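Local coordinates for carbohydrate-binding protein (Flavonifractor plautii, PDB 6N1B), which probably removes the acetyl group from N-acetylgalactosamine of the A blood antigen, part of a bacterial pathway that converts A to O type blood, at residues A[284-289]-A[302-307]; A[270-275]-A[333-338]. All blocks are in the same frame, centred on the assembly; numbering follows the deposited sequence.

Both contacts are buried, and they touch through Q289. Q289 ends segment 284-289 of contact 1, and it also bonds through its backbone to W271 and H272 of contact 2. Contact 1 joins the second and third strands of an antiparallel sheet. Contact 2 joins outermost strand 269-278 of that sheet to outermost strand 333-342 of another sheet. The chemistry changes along the way. Contact 1 is regular backbone pairing, with side chains that meet mainly through carbon atoms. Contact 2 lies nearer the centre of the chain. It has no backbone bonds between its strands and relies on polar side chains, two calcium ions and a bound sugar.

Contact 1: A[284-289]-A[302-307]; sequences FVCISQ and HLTTSK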
loop_
_atom_site.group_PDB
_atom_site.type_symbol
_atom_site.label_atom_id
_atom_site.label_comp_id
_atom_site.label_asym_id
_atom_site.label_seq_id
_atom_site.Cartn_x
_atom_site.Cartn_y
_atom_site.Cartn_z
ATOM N N PHE A 284 16.004 -1.627 -6.694
ATOM C CA PHE A 284 14.751 -1.292 -6.041
ATOM C C PHE A 284 13.971 -0.323 -6.948
ATOM O O PHE A 284 14.548 0.565 -7.581
ATOM C CB PHE A 284 14.963 -0.666 -4.647
ATOM C CG PHE A 284 15.707 -1.511 -3.690
ATOM C CD1 PHE A 284 17.091 -1.566 -3.659
ATOM C CD2 PHE A 284 15.028 -2.255 -2.750
ATOM C CE1 PHE A 284 17.781 -2.406 -2.748
ATOM C CE2 PHE A 284 15.649 -3.078 -1.835
ATOM C CZ PHE A 284 17.029 -3.162 -1.842
ATOM N N VAL A 285 12.646 -0.559 -6.966
ATOM C CA VAL A 285 11.707 0.247 -7.728
ATOM C C VAL A 285 10.616 0.685 -6.818
ATOM O O VAL A 285 10.113 -0.069 -6.031
ATOM C CB VAL A 285 11.195 -0.543 -8.961
ATOM C CG1 VAL A 285 10.224 0.325 -9.761
ATOM C CG2 VAL A 285 12.348 -1.033 -9.839
ATOM N N CYS A 286 10.234 1.989 -6.943
ATOM C CA CYS A 286 9.174 2.539 -6.077
ATOM C C CYS A 286 8.167 3.330 -6.938
ATOM O O CYS A 286 8.526 4.090 -7.820
ATOM C CB CYS A 286 9.849 3.479 -5.044
ATOM S SG CYS A 286 8.624 4.397 -4.035
ATOM N N ILE A 287 6.898 3.046 -6.596
ATOM C CA ILE A 287 5.815 3.886 -7.097
ATOM C C ILE A 287 5.413 4.788 -5.955
ATOM O O ILE A 287 4.946 4.345 -4.905
ATOM C CB ILE A 287 4.616 2.979 -7.597
ATOM C CG1 ILE A 287 5.017 2.252 -8.818
ATOM C CG2 ILE A 287 3.441 3.868 -7.860
ATOM C CD1 ILE A 287 3.914 1.406 -9.440
ATOM N N SER A 288 5.582 6.085 -6.197
ATOM C CA SER A 288 5.307 7.150 -5.212
ATOM C C SER A 288 4.040 7.935 -5.601
ATOM O O SER A 288 3.999 8.498 -6.711
ATOM C CB SER A 288 6.518 8.115 -5.169
ATOM O OG SER A 288 6.208 9.254 -4.428
ATOM N N GLN A 289 3.076 7.967 -4.707
ATOM C CA GLN A 289 1.973 8.920 -4.820
ATOM C C GLN A 289 2.512 10.225 -4.256
ATOM O O GLN A 289 2.909 10.294 -3.077
ATOM C CB GLN A 289 0.787 8.429 -3.961
ATOM C CG GLN A 289 -0.336 9.436 -3.944
ATOM C CD GLN A 289 -1.336 9.226 -2.834
ATOM O OE1 GLN A 289 -1.232 8.255 -2.065
ATOM N NE2 GLN A 289 -2.276 10.215 -2.669
ATOM N N HIS A 302 4.544 8.855 -9.534
ATOM C CA HIS A 302 5.834 8.892 -10.204
ATOM C C HIS A 302 6.630 7.564 -9.913
ATOM O O HIS A 302 6.362 6.991 -8.871
ATOM C CB HIS A 302 6.658 10.157 -9.915
ATOM C CG HIS A 302 6.223 11.362 -10.692
ATOM N ND1 HIS A 302 6.955 11.781 -11.824
ATOM C CD2 HIS A 302 5.218 12.236 -10.550
ATOM C CE1 HIS A 302 6.339 12.839 -12.340
ATOM N NE2 HIS A 302 5.295 13.128 -11.599
ATOM N N LEU A 303 7.557 7.277 -10.792
ATOM C CA LEU A 303 8.435 6.137 -10.620
ATOM C C LEU A 303 9.828 6.625 -10.185
ATOM O O LEU A 303 10.338 7.565 -10.802
ATOM C CB LEU A 303 8.522 5.340 -11.923
ATOM C CG LEU A 303 9.146 3.946 -11.854
ATOM C CD1 LEU A 303 8.192 3.062 -11.115
ATOM C CD2 LEU A 303 9.486 3.476 -13.232
ATOM N N THR A 304 10.438 5.906 -9.240
ATOM C CA THR A 304 11.778 6.275 -8.797
ATOM C C THR A 304 12.514 4.954 -8.532
ATOM O O THR A 304 11.891 3.973 -8.098
ATOM C CB THR A 304 11.722 7.228 -7.615
ATOM O OG1 THR A 304 13.080 7.619 -7.316
ATOM C CG2 THR A 304 10.997 6.733 -6.405
ATOM N N THR A 305 13.810 4.903 -8.770
ATOM C CA THR A 305 14.563 3.688 -8.630
ATOM C C THR A 305 15.857 3.903 -7.847
ATOM O O THR A 305 16.318 5.071 -7.730
ATOM C CB THR A 305 14.888 3.064 -9.987
ATOM O OG1 THR A 305 15.835 3.844 -10.711
ATOM C CG2 THR A 305 13.690 2.803 -10.856
ATOM N N SER A 306 16.444 2.812 -7.371
ATOM C CA SER A 306 17.665 2.868 -6.546
ATOM C C SER A 306 18.380 1.560 -6.560
ATOM O O SER A 306 17.769 0.497 -6.449
ATOM C CB SER A 306 17.245 3.144 -5.117
ATOM O OG SER A 306 18.366 3.106 -4.209
ATOM N N LYS A 307 19.739 1.598 -6.632
ATOM C CA LYS A 307 20.517 0.404 -6.542
ATOM C C LYS A 307 20.556 -0.173 -5.141
ATOM O O LYS A 307 20.827 -1.357 -4.965
ATOM C CB LYS A 307 21.908 0.654 -7.048
ATOM C CG LYS A 307 21.945 0.851 -8.475
ATOM C CD LYS A 307 21.740 -0.526 -9.229
ATOM C CE LYS A 307 21.443 -0.603 -10.738
ATOM N NZ LYS A 307 21.668 -2.080 -10.989
#
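Residues 284-288 run antiparallel to residues 302-306, with strand axes 4.8 Å apart at closest and 158° between their directions. Six backbone hydrogen bonds join the hydrogen-bonded pairs F284 with S306, C286 with T304 and S288 with H302. The bond from S288 N to H302 O is nearly straight, at 173° on the hydrogen. The F284 N bond to S306 O is more bent. V285 with T305 and I287 with L303 are the non-hydrogen-bonded pairs in between.

L303 carries the apolar contact on their face of the sheet. Its CG is anti to the backbone N (chi1 -167°), and the next bond turns CD1 back toward the other strand. L303 CD1 then sits 3.7 Å from V285 CG1 and 4.0 Å from I287 CG1. L303 CD1 also lies 3.5 Å from C286 O. V285 and T305 lie side by side and point the same way, with V285 CG2 to T305 CG2 at 4.2 Å.

On the face of F284, C286 and S288, the T304 methyl CG2 packs 3.7 Å from C286 CB. T304 OG1 turns to another partner, the backbone O of F258. The F284 ring meets the second strand by its edge: F284 CD1 is 3.5 Å from S306 O, and K307 O also lies near the ring plane. S306 OG bonds into the turn that follows, to N311 O among others.

The hairpin of strands 283-291 and 300-306 forms the middle of a four-stranded sheet. Strand 269-278 flanks it beyond 284-289, where Y277 meets the F284 ring edge-to-face. Strand 313-314 flanks it beyond 302-307. F258, L259 and W312 lie against the C286 face, while F339 of strand 333-342 packs on V285 and I287.

Contact 2: A[270-275]-A[333-338]; sequences PWHQDV and QIYRSS. With CA (calcium ion), chain C; CA (calcium ion), chain D; GLA (alpha-D-galactopyranose), chain B.
The hydroxyl of Y335 is held from two directions. W271 NE1 donates to Y335 OH at 3.0 Å with an angle of 156°, and water 2 lies 2.6 Å from this Y335 OH. Water 2 is also a ligand of the calcium ion bound by H272 NE2, so Y335 stands in the second shell of that metal. D120 supplies a further ligand. The H272 ring is fixed in rotation at its other nitrogen: H272 ND1 donates to W271 O at 2.7 Å, with the oxygen in the ring plane. W271 and Y335 cross obliquely, and with H272 they form an aromatic cluster. W271 also reaches the sugar, its CH2 3.6 Å from O5 of the galactose. Both W271 and Y335 line the glycan pocket.

The backbone turns a corner at W271. Two residues, W271 and H272, lie opposite the single Q289 of the next strand, which makes a classic beta bulge. Strands 272-275 and 333-338 then run side by side, 17° from parallel, as outermost strands of two four-stranded antiparallel sheets. This is consistent with adjacent blades of a beta-propeller.

R336 bridges the two strands. With chi1 at -166° the chain first extends away from its own N, then bends at chi2 to bring the guanidinium to Q273 O. R336 NH2 donates to Q273 O at 3.0 Å, and NE adds a weak bond. R336 CG packs 3.6 Å from H272 CB, and D274 CB lies over one guanidinium face. NH1 also bonds to D56, and NH2 to D122. These two aspartates share the second calcium ion with D274. D274 OD1 binds this ion at 2.4 Å. Water 1, another of its ligands, donates to D274 OD2 at 2.6 Å, and F339 is a further partner of OD2.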
loop_
_atom_site.group_PDB
_atom_site.type_symbol
_atom_site.label_atom_id
_atom_site.label_comp_id
_atom_site.label_asym_id
_atom_site.label_seq_id
_atom_site.Cartn_x
_atom_site.Cartn_y
_atom_site.Cartn_z
ATOM N N PRO A 270 6.705 13.556 -1.360
ATOM C CA PRO A 270 6.052 12.284 -1.161
ATOM C C PRO A 270 4.775 12.438 -0.334
ATOM O O PRO A 270 4.685 13.195 0.610
ATOM C CB PRO A 270 7.070 11.447 -0.377
ATOM C CG PRO A 270 7.865 12.523 0.400
ATOM C CD PRO A 270 7.905 13.684 -0.566
ATOM N N TRP A 271 3.802 11.538 -0.640
ATOM C CA TRP A 271 2.697 11.254 0.274
ATOM C C TRP A 271 2.684 9.828 0.744
ATOM O O TRP A 271 2.800 9.525 1.951
ATOM C CB TRP A 271 1.271 11.644 -0.301
ATOM C CG TRP A 271 0.157 11.345 0.668
ATOM C CD1 TRP A 271 -0.889 10.438 0.463
ATOM C CD2 TRP A 271 0.019 11.825 2.019
ATOM N NE1 TRP A 271 -1.667 10.412 1.555
ATOM C CE2 TRP A 271 -1.178 11.255 2.533
ATOM C CE3 TRP A 271 0.701 12.787 2.798
ATOM C CZ2 TRP A 271 -1.644 11.489 3.780
ATOM C CZ3 TRP A 271 0.204 13.035 4.067
ATOM C CH2 TRP A 271 -0.938 12.412 4.582
ATOM N N HIS A 272 2.536 8.863 -0.180
ATOM C CA HIS A 272 2.420 7.449 0.128
ATOM C C HIS A 272 3.250 6.704 -0.927
ATOM O O HIS A 272 3.518 7.224 -2.015
ATOM C CB HIS A 272 0.963 6.965 0.149
ATOM C CG HIS A 272 0.181 7.189 1.356
ATOM N ND1 HIS A 272 0.505 8.082 2.352
ATOM C CD2 HIS A 272 -0.986 6.601 1.750
ATOM C CE1 HIS A 272 -0.409 7.994 3.327
ATOM N NE2 HIS A 272 -1.327 7.104 3.008
ATOM N N GLN A 273 3.658 5.459 -0.636
ATOM C CA GLN A 273 4.579 4.748 -1.551
ATOM C C GLN A 273 4.564 3.240 -1.309
ATOM O O GLN A 273 4.205 2.786 -0.232
ATOM C CB GLN A 273 6.014 5.256 -1.395
ATOM C CG GLN A 273 6.577 5.148 0.038
ATOM C CD GLN A 273 6.131 6.242 1.004
ATOM O OE1 GLN A 273 6.047 7.443 0.609
ATOM N NE2 GLN A 273 5.859 5.857 2.286
ATOM N N ASP A 274 4.996 2.529 -2.373
ATOM C CA ASP A 274 5.217 1.065 -2.321
ATOM C C ASP A 274 6.575 0.872 -3.007
ATOM O O ASP A 274 6.858 1.414 -4.055
ATOM C CB ASP A 274 4.124 0.311 -3.092
ATOM C CG ASP A 274 4.238 -1.197 -2.977
ATOM O OD1 ASP A 274 4.562 -1.684 -1.846
ATOM O OD2 ASP A 274 3.937 -1.905 -3.958
ATOM N N VAL A 275 7.341 -0.014 -2.392
ATOM C CA VAL A 275 8.708 -0.380 -2.932
ATOM C C VAL A 275 8.778 -1.872 -3.212
ATOM O O VAL A 275 8.234 -2.680 -2.469
ATOM C CB VAL A 275 9.821 0.035 -1.961
ATOM C CG1 VAL A 275 11.216 -0.325 -2.493
ATOM C CG2 VAL A 275 9.738 1.531 -1.656
ATOM N N GLN A 333 -7.799 12.192 -7.633
ATOM C CA GLN A 333 -6.374 11.953 -7.377
ATOM C C GLN A 333 -6.086 10.482 -7.568
ATOM O O GLN A 333 -7.024 9.667 -7.351
ATOM C CB GLN A 333 -5.974 12.417 -5.980
ATOM C CG GLN A 333 -6.336 11.508 -4.862
ATOM C CD GLN A 333 -6.266 12.144 -3.501
ATOM O OE1 GLN A 333 -5.124 12.779 -3.129
ATOM N NE2 GLN A 333 -7.248 12.037 -2.726
ATOM N N ILE A 334 -4.818 10.167 -7.901
ATOM C CA ILE A 334 -4.372 8.817 -7.746
ATOM C C ILE A 334 -3.829 8.641 -6.362
ATOM O O ILE A 334 -3.045 9.510 -5.876
ATOM C CB ILE A 334 -3.362 8.391 -8.805
ATOM C CG1 ILE A 334 -3.843 8.715 -10.230
ATOM C CG2 ILE A 334 -2.991 6.979 -8.651
ATOM C CD1 ILE A 334 -5.117 8.061 -10.606
ATOM N N TYR A 335 -4.275 7.602 -5.677
ATOM C CA TYR A 335 -3.899 7.336 -4.292
ATOM C C TYR A 335 -2.870 6.178 -4.256
ATOM O O TYR A 335 -2.351 5.766 -5.276
ATOM C CB TYR A 335 -5.173 7.082 -3.415
ATOM C CG TYR A 335 -5.065 7.638 -2.017
ATOM C CD1 TYR A 335 -5.234 9.054 -1.876
ATOM C CD2 TYR A 335 -4.776 6.925 -0.882
ATOM C CE1 TYR A 335 -5.084 9.644 -0.608
ATOM C CE2 TYR A 335 -4.599 7.478 0.359
ATOM C CZ TYR A 335 -4.765 8.895 0.469
ATOM O OH TYR A 335 -4.537 9.495 1.722
ATOM N N ARG A 336 -2.554 5.718 -3.047
ATOM C CA ARG A 336 -1.478 4.775 -2.918
ATOM C C ARG A 336 -1.667 3.539 -3.716
ATOM O O ARG A 336 -2.775 2.984 -3.758
ATOM C CB ARG A 336 -1.294 4.465 -1.415
ATOM C CG ARG A 336 0.028 3.736 -1.106
ATOM C CD ARG A 336 0.034 2.198 -1.184
ATOM N NE ARG A 336 1.271 1.741 -0.523
ATOM C CZ ARG A 336 1.623 0.456 -0.378
ATOM N NH1 ARG A 336 0.896 -0.512 -0.897
ATOM N NH2 ARG A 336 2.773 0.178 0.193
ATOM N N SER A 337 -0.618 3.092 -4.379
ATOM C CA SER A 337 -0.697 2.006 -5.345
ATOM C C SER A 337 0.329 0.945 -5.011
ATOM O O SER A 337 1.382 1.239 -4.399
ATOM C CB SER A 337 -0.522 2.581 -6.718
ATOM O OG SER A 337 -1.574 3.561 -6.978
ATOM N N SER A 338 0.097 -0.301 -5.375
ATOM C CA SER A 338 0.990 -1.428 -5.184
ATOM C C SER A 338 1.319 -2.033 -6.520
ATOM O O SER A 338 0.522 -2.010 -7.411
ATOM C CB SER A 338 0.313 -2.407 -4.237
ATOM O OG SER A 338 1.098 -3.544 -3.989
HETATM CA CA CA C . -2.919 6.602 4.271
HETATM CA CA CA D . 4.233 -3.819 -0.752
HETATM C C1 GLA B . -5.104 11.371 5.784
HETATM C C2 GLA B . -4.715 9.861 5.914
HETATM C C3 GLA B . -4.677 9.473 7.401
HETATM C C4 GLA B . -3.740 10.423 8.233
HETATM C C5 GLA B . -4.072 11.914 7.917
HETATM C C6 GLA B . -3.024 12.836 8.393
HETATM O O2 GLA B . -5.777 9.105 5.221
HETATM O O3 GLA B . -4.316 7.892 7.587
HETATM O O4 GLA B . -2.458 10.084 7.855
HETATM O O5 GLA B . -4.063 12.178 6.446
HETATM O O6 GLA B . -3.368 14.274 8.187
HETATM O O HOH W 1 4.334 -4.304 -3.043
HETATM O O HOH W 2 -4.175 8.109 3.877
HETATM O O HOH W 3 -3.842 5.288 2.837
HETATM O O HOH W 4 -4.709 6.493 5.447
HETATM O O HOH W 5 -1.939 7.719 5.814
#